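Local structure of trypsin-resistant surface T6 protein (4P0D) at residues A[94-100]-A[111-116]; A[21-27]-A[73-79]; A[60-64]-A[184-188]. The protein forms the backbone subunit of a Gram-positive surface pilus of Streptococcus pyogenes, probably being linked into the fibre by sortase-catalysed joining of successive subunits. The protein carries 1 engineered substitution. One frame throughout, in Å; residues are numbered along the deposited sequence.

Contact 1: A[94-100]-A[111-116]; sequences SVYIALL and PILLAA
Three pairs of backbone bonds tie Ser94, Tyr96 and Ala98 to Ala116, Leu114 and Ile112. Tyr96 N gives its hydrogen to Leu114 O at 2.6 Å with an N-H...O angle of 164°, and Leu114 N returns a bond to Tyr96 O. Ala98 N reaches Ile112 O at 2.7 Å. Ser94 N donates to Ala116 O at 3.1 Å, and Ala116 N to Ser94 O. Several of these oxygens also receive a CA-H: Ile97 CA lies 3.2 Å from Ile112 O. This is a beta hairpin in the Ig-like N-terminal domain, and its inward-facing polar groups are spent on each other. On its other edge strand 94-101 bonds to strand 20-31, with Val95 paired to Ile26 and Gly27. Ala115 N has a separate acceptor in Gln139 OE1, Ser94 OG turns back to Gly92 O, and Tyr96 OH is hydrogen-bonded elsewhere in the structure. Apolar side chains meet on both faces. With CG anti to the backbone N (chi1 175°), Leu113 brings CD1 to 3.6 Å from Val95 CG1 and also against Ile97 CD1. On the face of Ala98 and Ile112, Leu100 CD1 meets Ile112 CD1 at 3.6 Å.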
ATOM      1  N   SER A  94     -13.368  41.781 -16.521  1.00 19.86           N
ATOM      2  CA  SER A  94     -12.270  41.311 -15.699  1.00 19.72           C
ATOM      3  C   SER A  94     -11.910  39.890 -16.088  1.00 19.41           C
ATOM      4  O   SER A  94     -12.712  39.180 -16.703  1.00 19.52           O
ATOM      5  CB  SER A  94     -12.632  41.392 -14.218  1.00 20.12           C
ATOM      6  OG  SER A  94     -13.982  41.027 -14.018  1.00 20.90           O
ATOM      7  N   VAL A  95     -10.687  39.499 -15.731  1.00 19.04           N
ATOM      8  CA  VAL A  95     -10.106  38.213 -16.129  1.00 19.04           C
ATOM      9  C   VAL A  95      -9.580  37.541 -14.874  1.00 17.92           C
ATOM     10  O   VAL A  95      -8.899  38.179 -14.077  1.00 17.82           O
ATOM     11  CB  VAL A  95      -8.950  38.429 -17.123  1.00 19.22           C
ATOM     12  CG1 VAL A  95      -8.524  37.113 -17.761  1.00 19.38           C
ATOM     13  CG2 VAL A  95      -9.358  39.434 -18.192  1.00 20.65           C
ATOM     14  N   TYR A  96      -9.906  36.264 -14.705  1.00 18.43           N
ATOM     15  CA  TYR A  96      -9.549  35.493 -13.512  1.00 17.82           C
ATOM     16  C   TYR A  96      -8.910  34.141 -13.842  1.00 16.78           C
ATOM     17  O   TYR A  96      -9.192  33.531 -14.854  1.00 17.47           O
ATOM     18  CB  TYR A  96     -10.800  35.201 -12.656  1.00 18.51           C
ATOM     19  CG  TYR A  96     -11.501  36.412 -12.088  1.00 19.57           C
ATOM     20  CD1 TYR A  96     -12.412  37.131 -12.851  1.00 20.15           C
ATOM     21  CD2 TYR A  96     -11.256  36.832 -10.779  1.00 20.11           C
ATOM     22  CE1 TYR A  96     -13.051  38.238 -12.335  1.00 20.80           C
ATOM     23  CE2 TYR A  96     -11.899  37.938 -10.253  1.00 20.99           C
ATOM     24  CZ  TYR A  96     -12.793  38.630 -11.041  1.00 21.13           C
ATOM     25  OH  TYR A  96     -13.427  39.725 -10.528  1.00 23.85           O
ATOM     26  N   ILE A  97      -8.070  33.669 -12.938  1.00 17.25           N
ATOM     27  CA  ILE A  97      -7.674  32.264 -12.907  1.00 17.49           C
ATOM     28  C   ILE A  97      -8.406  31.646 -11.734  1.00 17.41           C
ATOM     29  O   ILE A  97      -8.330  32.165 -10.629  1.00 17.52           O
ATOM     30  CB  ILE A  97      -6.160  32.118 -12.672  1.00 17.82           C
ATOM     31  CG1 ILE A  97      -5.382  32.687 -13.865  1.00 18.52           C
ATOM     32  CG2 ILE A  97      -5.780  30.655 -12.433  1.00 18.84           C
ATOM     33  CD1 ILE A  97      -5.698  32.042 -15.197  1.00 19.04           C
ATOM     34  N   ALA A  98      -9.109  30.539 -11.974  1.00 16.74           N
ATOM     35  CA  ALA A  98      -9.724  29.791 -10.890  1.00 15.98           C
ATOM     36  C   ALA A  98      -8.887  28.554 -10.596  1.00 15.56           C
ATOM     37  O   ALA A  98      -8.496  27.838 -11.519  1.00 16.32           O
ATOM     38  CB  ALA A  98     -11.149  29.417 -11.262  1.00 15.87           C
ATOM     39  N   LEU A  99      -8.581  28.340  -9.319  1.00 14.90           N
ATOM     40  CA  LEU A  99      -7.978  27.100  -8.843  1.00 15.30           C
ATOM     41  C   LEU A  99      -8.944  26.342  -7.915  1.00 15.39           C
ATOM     42  O   LEU A  99      -9.520  26.919  -6.960  1.00 14.47           O
ATOM     43  CB  LEU A  99      -6.654  27.351  -8.112  1.00 14.96           C
ATOM     44  CG  LEU A  99      -5.549  28.037  -8.939  1.00 15.58           C
ATOM     45  CD1 LEU A  99      -4.321  28.284  -8.065  1.00 15.99           C
ATOM     46  CD2 LEU A  99      -5.170  27.234 -10.180  1.00 15.68           C
ATOM     47  N   LEU A 100      -9.094  25.051  -8.202  1.00 15.25           N
ATOM     48  CA  LEU A 100      -9.901  24.144  -7.387  1.00 16.00           C
ATOM     49  C   LEU A 100      -8.948  23.206  -6.635  1.00 16.61           C
ATOM     50  O   LEU A 100      -8.193  22.441  -7.270  1.00 18.03           O
ATOM     51  CB  LEU A 100     -10.875  23.350  -8.266  1.00 16.86           C
ATOM     52  CG  LEU A 100     -11.930  24.166  -9.040  1.00 17.28           C
ATOM     53  CD1 LEU A 100     -11.435  24.565 -10.428  1.00 17.93           C
ATOM     54  CD2 LEU A 100     -13.218  23.372  -9.196  1.00 17.68           C
ATOM     55  N   PRO A 111      -6.118  24.147 -13.893  1.00 18.46           N
ATOM     56  CA  PRO A 111      -6.493  25.573 -13.720  1.00 17.97           C
ATOM     57  C   PRO A 111      -7.569  26.016 -14.715  1.00 16.89           C
ATOM     58  O   PRO A 111      -7.696  25.418 -15.769  1.00 16.02           O
ATOM     59  CB  PRO A 111      -5.202  26.324 -14.014  1.00 18.51           C
ATOM     60  CG  PRO A 111      -4.126  25.311 -14.134  1.00 18.97           C
ATOM     61  CD  PRO A 111      -4.756  23.993 -14.432  1.00 18.80           C
ATOM     62  N   ILE A 112      -8.330  27.048 -14.386  1.00 16.83           N
ATOM     63  CA  ILE A 112      -9.356  27.570 -15.291  1.00 17.23           C
ATOM     64  C   ILE A 112      -9.174  29.068 -15.483  1.00 17.94           C
ATOM     65  O   ILE A 112      -8.901  29.797 -14.529  1.00 17.72           O
ATOM     66  CB  ILE A 112     -10.787  27.288 -14.795  1.00 17.32           C
ATOM     67  CG1 ILE A 112     -10.987  25.793 -14.532  1.00 17.62           C
ATOM     68  CG2 ILE A 112     -11.806  27.755 -15.836  1.00 17.28           C
ATOM     69  CD1 ILE A 112     -12.303  25.463 -13.843  1.00 17.35           C
ATOM     70  N   LEU A 113      -9.271  29.502 -16.739  1.00 19.17           N
ATOM     71  CA  LEU A 113      -9.322  30.919 -17.071  1.00 19.57           C
ATOM     72  C   LEU A 113     -10.761  31.358 -17.324  1.00 19.40           C
ATOM     73  O   LEU A 113     -11.434  30.830 -18.211  1.00 18.85           O
ATOM     74  CB  LEU A 113      -8.495  31.215 -18.317  1.00 21.36           C
ATOM     75  CG  LEU A 113      -8.581  32.653 -18.837  1.00 22.81           C
ATOM     76  CD1 LEU A 113      -7.755  33.593 -17.982  1.00 23.24           C
ATOM     77  CD2 LEU A 113      -8.115  32.682 -20.287  1.00 25.72           C
ATOM     78  N   LEU A 114     -11.205  32.353 -16.565  1.00 19.13           N
ATOM     79  CA  LEU A 114     -12.532  32.909 -16.729  1.00 19.47           C
ATOM     80  C   LEU A 114     -12.446  34.413 -16.944  1.00 18.41           C
ATOM     81  O   LEU A 114     -11.624  35.098 -16.330  1.00 19.47           O
ATOM     82  CB  LEU A 114     -13.398  32.629 -15.504  1.00 19.30           C
ATOM     83  CG  LEU A 114     -13.714  31.147 -15.257  1.00 20.63           C
ATOM     84  CD1 LEU A 114     -14.226  30.952 -13.842  1.00 21.44           C
ATOM     85  CD2 LEU A 114     -14.721  30.588 -16.253  1.00 20.54           C
ATOM     86  N   ALA A 115     -13.319  34.925 -17.788  1.00 17.87           N
ATOM     87  CA  ALA A 115     -13.333  36.362 -18.067  1.00 18.80           C
ATOM     88  C   ALA A 115     -14.755  36.850 -18.281  1.00 18.94           C
ATOM     89  O   ALA A 115     -15.546  36.146 -18.899  1.00 18.74           O
ATOM     90  CB  ALA A 115     -12.491  36.658 -19.299  1.00 18.29           C
ATOM     91  N   ALA A 116     -15.079  38.037 -17.747  1.00 19.78           N
ATOM     92  CA  ALA A 116     -16.286  38.760 -18.153  1.00 20.07           C
ATOM     93  C   ALA A 116     -15.879  39.798 -19.194  1.00 20.99           C
ATOM     94  O   ALA A 116     -14.950  40.592 -18.965  1.00 20.63           O
ATOM     95  CB  ALA A 116     -16.966  39.410 -16.970  1.00 20.08           C
TER

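Contact 2: A[21-27]-A[73-79]; sequences VTLYKIG and PFSTENV
Lys25 lies across the start of the 73-79 segment with its aliphatic chain, and its backbone holds that segment at two points. Lys25 N donates to Ser75 O at 2.8 Å, while Lys25 O accepts from Phe74 N at 2.7 Å. The strand pairing itself sets Lys25 CB 3.4 Å from Ser75 OG. From CG onward, anti to the backbone N (chi1 -171°), the lysine runs out nearly straight and brings CD to 3.6 Å from Ser75 OG. The same CD meets Phe74 CB, the two side chains crossing at about a right angle. Phe74 turns the edge of its ring to the backbone of Ile26 and Gly27, where CE2 comes to 3.7 Å from Ile26 O. Ile26 and Gly27 both face Val95 in a classic beta bulge, so the phenylalanine packs beside an irregularity of the strand. At the other end Val79 N donates to Val21 O at 3.0 Å, and Val79 CG2 packs on Leu23 CD1 at 4.0 Å, on the face where Tyr88 of strand 86-91 also lies. A water links Val21 N to Val79 O, and a second joins Thr22 OG1 to Asn78 OD1. Between these ends the antiparallel pair is regular, with Leu23 and Glu77 exchanging two bonds. Strand 75-79 is thus attached to strand 20-31 of the Ig-like domain chiefly through backbone bonds, without a charged pair across the contact: Lys25 NZ and Glu77 OE2 stay 6.8 Å apart.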
ATOM      1  N   VAL A  21     -12.789  26.575  -4.084  1.00 15.09           N
ATOM      2  CA  VAL A  21     -12.615  27.320  -5.315  1.00 15.03           C
ATOM      3  C   VAL A  21     -12.168  28.747  -4.956  1.00 15.36           C
ATOM      4  O   VAL A  21     -12.843  29.456  -4.181  1.00 15.36           O
ATOM      5  CB  VAL A  21     -13.913  27.350  -6.148  1.00 14.95           C
ATOM      6  CG1 VAL A  21     -13.688  28.102  -7.442  1.00 14.74           C
ATOM      7  CG2 VAL A  21     -14.397  25.930  -6.426  1.00 15.33           C
ATOM      8  N   THR A  22     -11.026  29.136  -5.506  1.00 15.82           N
ATOM      9  CA  THR A  22     -10.481  30.466  -5.350  1.00 15.90           C
ATOM     10  C   THR A  22     -10.298  31.102  -6.724  1.00 16.36           C
ATOM     11  O   THR A  22      -9.712  30.496  -7.620  1.00 16.02           O
ATOM     12  CB  THR A  22      -9.130  30.431  -4.636  1.00 16.48           C
ATOM     13  OG1 THR A  22      -9.194  29.565  -3.490  1.00 15.81           O
ATOM     14  CG2 THR A  22      -8.733  31.843  -4.200  1.00 16.30           C
ATOM     15  N   LEU A  23     -10.792  32.327  -6.884  1.00 15.83           N
ATOM     16  CA  LEU A  23     -10.630  33.077  -8.116  1.00 17.42           C
ATOM     17  C   LEU A  23      -9.593  34.184  -7.872  1.00 18.44           C
ATOM     18  O   LEU A  23      -9.683  34.921  -6.883  1.00 18.40           O
ATOM     19  CB  LEU A  23     -11.961  33.665  -8.582  1.00 17.88           C
ATOM     20  CG  LEU A  23     -12.679  32.891  -9.688  1.00 19.41           C
ATOM     21  CD1 LEU A  23     -13.026  31.467  -9.256  1.00 20.19           C
ATOM     22  CD2 LEU A  23     -13.937  33.646 -10.114  1.00 19.95           C
ATOM     23  N   TYR A  24      -8.602  34.269  -8.754  1.00 18.52           N
ATOM     24  CA  TYR A  24      -7.558  35.286  -8.634  1.00 18.68           C
ATOM     25  C   TYR A  24      -7.676  36.234  -9.788  1.00 18.75           C
ATOM     26  O   TYR A  24      -7.535  35.829 -10.939  1.00 19.63           O
ATOM     27  CB  TYR A  24      -6.183  34.631  -8.666  1.00 18.66           C
ATOM     28  CG  TYR A  24      -5.978  33.599  -7.586  1.00 18.48           C
ATOM     29  CD1 TYR A  24      -5.544  33.970  -6.329  1.00 18.36           C
ATOM     30  CD2 TYR A  24      -6.199  32.239  -7.832  1.00 19.05           C
ATOM     31  CE1 TYR A  24      -5.339  33.034  -5.331  1.00 18.87           C
ATOM     32  CE2 TYR A  24      -6.008  31.297  -6.839  1.00 19.38           C
ATOM     33  CZ  TYR A  24      -5.569  31.698  -5.581  1.00 19.83           C
ATOM     34  OH  TYR A  24      -5.358  30.768  -4.554  1.00 20.22           O
ATOM     35  N   LYS A  25      -7.950  37.501  -9.503  1.00 18.80           N
ATOM     36  CA  LYS A  25      -8.102  38.460 -10.583  1.00 19.49           C
ATOM     37  C   LYS A  25      -6.732  38.849 -11.146  1.00 19.40           C
ATOM     38  O   LYS A  25      -5.915  39.445 -10.441  1.00 20.89           O
ATOM     39  CB  LYS A  25      -8.856  39.690 -10.104  1.00 19.75           C
ATOM     40  CG  LYS A  25      -9.253  40.655 -11.202  1.00 20.90           C
ATOM     41  CD  LYS A  25      -9.884  41.851 -10.503  1.00 22.28           C
ATOM     42  CE  LYS A  25     -10.734  42.699 -11.395  1.00 23.26           C
ATOM     43  NZ  LYS A  25     -11.477  43.647 -10.510  1.00 23.96           N
ATOM     44  N   ILE A  26      -6.527  38.524 -12.417  1.00 18.50           N
ATOM     45  CA  ILE A  26      -5.278  38.800 -13.133  1.00 19.90           C
ATOM     46  C   ILE A  26      -5.419  39.876 -14.207  1.00 20.82           C
ATOM     47  O   ILE A  26      -4.417  40.298 -14.783  1.00 21.23           O
ATOM     48  CB  ILE A  26      -4.729  37.523 -13.816  1.00 19.33           C
ATOM     49  CG1 ILE A  26      -5.780  36.894 -14.729  1.00 19.74           C
ATOM     50  CG2 ILE A  26      -4.284  36.534 -12.750  1.00 19.28           C
ATOM     51  CD1 ILE A  26      -5.203  36.040 -15.845  1.00 20.43           C
ATOM     52  N   GLY A  27      -6.655  40.300 -14.488  1.00 22.56           N
ATOM     53  CA  GLY A  27      -6.933  41.316 -15.519  1.00 22.39           C
ATOM     54  C   GLY A  27      -8.023  42.265 -15.042  1.00 24.53           C
ATOM     55  O   GLY A  27      -9.155  41.829 -14.781  1.00 22.36           O
ATOM     56  N   PRO A  73      -2.205  38.906  -7.822  1.00 23.97           N
ATOM     57  CA  PRO A  73      -3.488  39.226  -8.411  1.00 23.91           C
ATOM     58  C   PRO A  73      -4.037  40.510  -7.806  1.00 22.61           C
ATOM     59  O   PRO A  73      -3.643  40.901  -6.709  1.00 21.49           O
ATOM     60  CB  PRO A  73      -4.357  38.017  -8.051  1.00 24.34           C
ATOM     61  CG  PRO A  73      -3.751  37.453  -6.825  1.00 25.45           C
ATOM     62  CD  PRO A  73      -2.326  37.942  -6.719  1.00 24.82           C
ATOM     63  N   PHE A  74      -4.928  41.167  -8.538  1.00 23.58           N
ATOM     64  CA  PHE A  74      -5.562  42.394  -8.046  1.00 23.56           C
ATOM     65  C   PHE A  74      -6.529  42.122  -6.911  1.00 23.58           C
ATOM     66  O   PHE A  74      -6.787  42.990  -6.081  1.00 22.41           O
ATOM     67  CB  PHE A  74      -6.308  43.072  -9.168  1.00 22.92           C
ATOM     68  CG  PHE A  74      -5.427  43.501 -10.285  1.00 23.30           C
ATOM     69  CD1 PHE A  74      -4.699  44.684 -10.185  1.00 23.64           C
ATOM     70  CD2 PHE A  74      -5.319  42.741 -11.437  1.00 22.71           C
ATOM     71  CE1 PHE A  74      -3.876  45.091 -11.220  1.00 24.44           C
ATOM     72  CE2 PHE A  74      -4.499  43.150 -12.471  1.00 24.40           C
ATOM     73  CZ  PHE A  74      -3.778  44.328 -12.364  1.00 23.79           C
ATOM     74  N   SER A  75      -7.103  40.927  -6.904  1.00 23.60           N
ATOM     75  CA  SER A  75      -7.965  40.518  -5.811  1.00 23.51           C
ATOM     76  C   SER A  75      -8.068  39.006  -5.805  1.00 23.31           C
ATOM     77  O   SER A  75      -7.783  38.356  -6.812  1.00 21.58           O
ATOM     78  CB  SER A  75      -9.357  41.153  -5.944  1.00 24.77           C
ATOM     79  OG  SER A  75     -10.016  40.679  -7.098  1.00 26.43           O
ATOM     80  N   THR A  76      -8.447  38.471  -4.650  1.00 24.17           N
ATOM     81  CA  THR A  76      -8.665  37.046  -4.463  1.00 25.03           C
ATOM     82  C   THR A  76     -10.079  36.837  -3.950  1.00 25.53           C
ATOM     83  O   THR A  76     -10.454  37.446  -2.945  1.00 25.84           O
ATOM     84  CB  THR A  76      -7.695  36.489  -3.421  1.00 26.50           C
ATOM     85  OG1 THR A  76      -6.362  36.817  -3.807  1.00 26.19           O
ATOM     86  CG2 THR A  76      -7.833  34.969  -3.296  1.00 27.31           C
ATOM     87  N   GLU A  77     -10.849  35.977  -4.626  1.00 25.62           N
ATOM     88  CA  GLU A  77     -12.237  35.652  -4.216  1.00 25.78           C
ATOM     89  C   GLU A  77     -12.419  34.177  -3.887  1.00 25.08           C
ATOM     90  O   GLU A  77     -11.931  33.289  -4.606  1.00 22.94           O
ATOM     91  CB  GLU A  77     -13.229  35.969  -5.336  1.00 26.71           C
ATOM     92  CG  GLU A  77     -13.106  37.351  -5.946  1.00 28.05           C
ATOM     93  CD  GLU A  77     -13.538  38.456  -5.017  1.00 29.27           C
ATOM     94  OE1 GLU A  77     -14.284  38.201  -4.038  1.00 29.75           O
ATOM     95  OE2 GLU A  77     -13.114  39.594  -5.274  1.00 31.15           O
ATOM     96  N   ASN A  78     -13.154  33.922  -2.814  1.00 23.70           N
ATOM     97  CA  ASN A  78     -13.524  32.575  -2.419  1.00 24.03           C
ATOM     98  C   ASN A  78     -14.935  32.329  -2.932  1.00 22.44           C
ATOM     99  O   ASN A  78     -15.816  33.139  -2.683  1.00 20.99           O
ATOM    100  CB  ASN A  78     -13.468  32.474  -0.899  1.00 25.93           C
ATOM    101  CG  ASN A  78     -12.153  33.004  -0.333  1.00 28.75           C
ATOM    102  OD1 ASN A  78     -11.077  32.697  -0.846  1.00 28.90           O
ATOM    103  ND2 ASN A  78     -12.242  33.826   0.717  1.00 30.66           N
ATOM    104  N   VAL A  79     -15.142  31.237  -3.664  1.00 20.08           N
ATOM    105  CA  VAL A  79     -16.418  31.003  -4.316  1.00 19.48           C
ATOM    106  C   VAL A  79     -17.026  29.709  -3.769  1.00 19.06           C
ATOM    107  O   VAL A  79     -16.376  28.675  -3.732  1.00 17.11           O
ATOM    108  CB  VAL A  79     -16.238  30.972  -5.838  1.00 19.44           C
ATOM    109  CG1 VAL A  79     -17.578  30.798  -6.554  1.00 20.15           C
ATOM    110  CG2 VAL A  79     -15.553  32.256  -6.293  1.00 18.95           C
TER
HETATM  111  O   HOH W   1     -14.781  27.470  -2.301  1.00 20.35           O
HETATM  112  O   HOH W   2     -10.863  30.226  -1.482  1.00 29.08           O

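Contact 3: A[60-64]-A[184-188]; sequences TTIAN and TKEAV
Thr60 and Asn64, one turn apart on helix 56-68, both face a type I beta turn running from Thr184 to Ala187, and through them the helix of the Ig-like N-terminal domain meets a loop of the following Cna-B-like domain. Thr60 holds its hydroxyl anti to its own carbonyl carbon (chi1 -64°), an orientation that sends OG1 to Thr184 OG1 at 2.7 Å; either hydroxyl could donate, and Thr60 OG1 also has a weak hydrogen bond to Ser56 O. The same rotation places the CG2 methyl over the turn, 3.6 Å from Glu186 C and 3.8 Å from Glu186 CB. Thr184 answers with a different rotamer, its OG1 set between the backbone N and the carbonyl carbon, and the two threonine side chains pass alongside, pointing opposite ways. Glu186 folds about its CB-CG bond (chi2 -67°), and its carboxylate ends up away from the helix; what it offers instead is its backbone carbonyl. Thr61, whose hydroxyl bonds back to Gln57 O, lies alongside the CB and CG of Glu186. The loop residue Thr289 also packs on Thr60 and Asn64. Asn64 sets CG anti to its carbonyl carbon (chi1 -65°), and Val188 runs against the flat amide, with CG1 3.6 Å from Asn64 CG. An N-H of Asn64 ND2 is donated to Glu186 O at 2.9 Å, the oxygen lying near the amide's plane although the donor stands above the carbonyl plane.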
ATOM      1  N   THR A  60      -1.482  27.664 -17.138  1.00 18.34           N
ATOM      2  CA  THR A  60      -0.723  27.000 -16.075  1.00 17.09           C
ATOM      3  C   THR A  60       0.471  27.853 -15.582  1.00 16.86           C
ATOM      4  O   THR A  60       0.724  27.954 -14.382  1.00 15.51           O
ATOM      5  CB  THR A  60      -0.243  25.612 -16.536  1.00 16.83           C
ATOM      6  OG1 THR A  60      -1.380  24.782 -16.777  1.00 16.58           O
ATOM      7  CG2 THR A  60       0.634  24.964 -15.493  1.00 16.83           C
ATOM      8  N   THR A  61       1.213  28.446 -16.507  1.00 17.81           N
ATOM      9  CA  THR A  61       2.301  29.371 -16.155  1.00 18.07           C
ATOM     10  C   THR A  61       1.864  30.490 -15.199  1.00 18.04           C
ATOM     11  O   THR A  61       2.553  30.789 -14.224  1.00 18.12           O
ATOM     12  CB  THR A  61       2.921  29.950 -17.433  1.00 18.47           C
ATOM     13  OG1 THR A  61       3.426  28.861 -18.209  1.00 18.96           O
ATOM     14  CG2 THR A  61       4.076  30.926 -17.123  1.00 18.87           C
ATOM     15  N   ILE A  62       0.707  31.094 -15.468  1.00 18.80           N
ATOM     16  CA  ILE A  62       0.185  32.170 -14.627  1.00 18.48           C
ATOM     17  C   ILE A  62      -0.118  31.630 -13.242  1.00 17.57           C
ATOM     18  O   ILE A  62       0.229  32.245 -12.233  1.00 17.03           O
ATOM     19  CB  ILE A  62      -1.094  32.800 -15.248  1.00 19.55           C
ATOM     20  CG1 ILE A  62      -0.743  33.507 -16.557  1.00 20.36           C
ATOM     21  CG2 ILE A  62      -1.750  33.768 -14.276  1.00 19.95           C
ATOM     22  CD1 ILE A  62      -1.823  33.509 -17.616  1.00 21.09           C
ATOM     23  N   ALA A  63      -0.757  30.464 -13.194  1.00 17.60           N
ATOM     24  CA  ALA A  63      -1.095  29.819 -11.916  1.00 18.16           C
ATOM     25  C   ALA A  63       0.161  29.542 -11.107  1.00 18.46           C
ATOM     26  O   ALA A  63       0.194  29.788  -9.897  1.00 19.29           O
ATOM     27  CB  ALA A  63      -1.879  28.526 -12.149  1.00 18.06           C
ATOM     28  N   ASN A  64       1.195  29.023 -11.770  1.00 19.01           N
ATOM     29  CA  ASN A  64       2.498  28.829 -11.109  1.00 18.97           C
ATOM     30  C   ASN A  64       2.943  30.137 -10.436  1.00 18.85           C
ATOM     31  O   ASN A  64       3.337  30.148  -9.268  1.00 20.05           O
ATOM     32  CB  ASN A  64       3.562  28.339 -12.107  1.00 19.09           C
ATOM     33  CG  ASN A  64       3.268  26.949 -12.659  1.00 19.47           C
ATOM     34  OD1 ASN A  64       2.461  26.197 -12.105  1.00 20.37           O
ATOM     35  ND2 ASN A  64       3.903  26.613 -13.764  1.00 19.02           N
ATOM     36  N   THR A 184      -1.073  19.142 -16.420  1.00 18.18           N
ATOM     37  CA  THR A 184      -0.720  19.946 -17.586  1.00 19.05           C
ATOM     38  C   THR A 184       0.802  20.057 -17.665  1.00 20.35           C
ATOM     39  O   THR A 184       1.505  19.954 -16.658  1.00 19.35           O
ATOM     40  CB  THR A 184      -1.338  21.364 -17.562  1.00 18.62           C
ATOM     41  OG1 THR A 184      -0.799  22.137 -16.480  1.00 17.81           O
ATOM     42  CG2 THR A 184      -2.846  21.287 -17.450  1.00 17.85           C
ATOM     43  N   LYS A 185       1.291  20.273 -18.876  1.00 23.68           N
ATOM     44  CA  LYS A 185       2.730  20.202 -19.185  1.00 24.42           C
ATOM     45  C   LYS A 185       3.618  21.102 -18.316  1.00 24.36           C
ATOM     46  O   LYS A 185       4.690  20.685 -17.881  1.00 23.31           O
ATOM     47  CB  LYS A 185       2.940  20.520 -20.676  1.00 27.08           C
ATOM     48  CG  LYS A 185       4.247  20.000 -21.261  1.00 27.92           C
ATOM     49  CD  LYS A 185       5.277  21.101 -21.443  1.00 28.93           C
ATOM     50  N   GLU A 186       3.159  22.324 -18.030  1.00 24.52           N
ATOM     51  CA  GLU A 186       3.962  23.296 -17.256  1.00 22.50           C
ATOM     52  C   GLU A 186       3.801  23.214 -15.746  1.00 20.18           C
ATOM     53  O   GLU A 186       4.380  24.024 -15.023  1.00 18.96           O
ATOM     54  CB  GLU A 186       3.656  24.729 -17.705  1.00 23.73           C
ATOM     55  CG  GLU A 186       3.678  24.929 -19.208  1.00 25.87           C
ATOM     56  CD  GLU A 186       5.054  24.772 -19.805  1.00 26.92           C
ATOM     57  OE1 GLU A 186       6.038  25.128 -19.125  1.00 27.46           O
ATOM     58  OE2 GLU A 186       5.136  24.298 -20.963  1.00 31.16           O
ATOM     59  N   ALA A 187       3.047  22.234 -15.237  1.00 19.81           N
ATOM     60  CA  ALA A 187       2.875  22.118 -13.783  1.00 18.78           C
ATOM     61  C   ALA A 187       4.226  22.030 -13.094  1.00 18.10           C
ATOM     62  O   ALA A 187       5.110  21.353 -13.588  1.00 18.38           O
ATOM     63  CB  ALA A 187       2.027  20.900 -13.428  1.00 18.69           C
ATOM     64  N   VAL A 188       4.366  22.708 -11.957  1.00 17.86           N
ATOM     65  CA  VAL A 188       5.601  22.701 -11.158  1.00 17.79           C
ATOM     66  C   VAL A 188       5.691  21.521 -10.173  1.00 17.56           C
ATOM     67  O   VAL A 188       6.790  21.147  -9.761  1.00 17.69           O
ATOM     68  CB  VAL A 188       5.801  24.032 -10.394  1.00 18.05           C
ATOM     69  CG1 VAL A 188       6.143  25.153 -11.380  1.00 17.59           C
ATOM     70  CG2 VAL A 188       4.577  24.395  -9.538  1.00 17.79           C
TER

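How the contacts relate
Strands 94-101 and 20-31, one from each of contacts 1 and 2, are neighbours in a sheet, the contact centres about 8 Å apart. Probable hydrogen bonds close the seam: Tyr24 N to Ile97 O at 2.8 Å and Ile26 N to Val95 O at 2.9 Å. Contact 3, centred about 14 Å from contact 1 and 17 Å from contact 2, turns outward to the next domain. Its helix still rests on the sheet, for Ile62 CG2 lies 3.8 Å from Ile97 CG1 and 4.0 Å from Ile26 CG2. The bound calcium, at Ser82 and Thr85, is about 8 Å from the Val79 side chain of contact 2 and about 11 Å from that of Leu100 in contact 1.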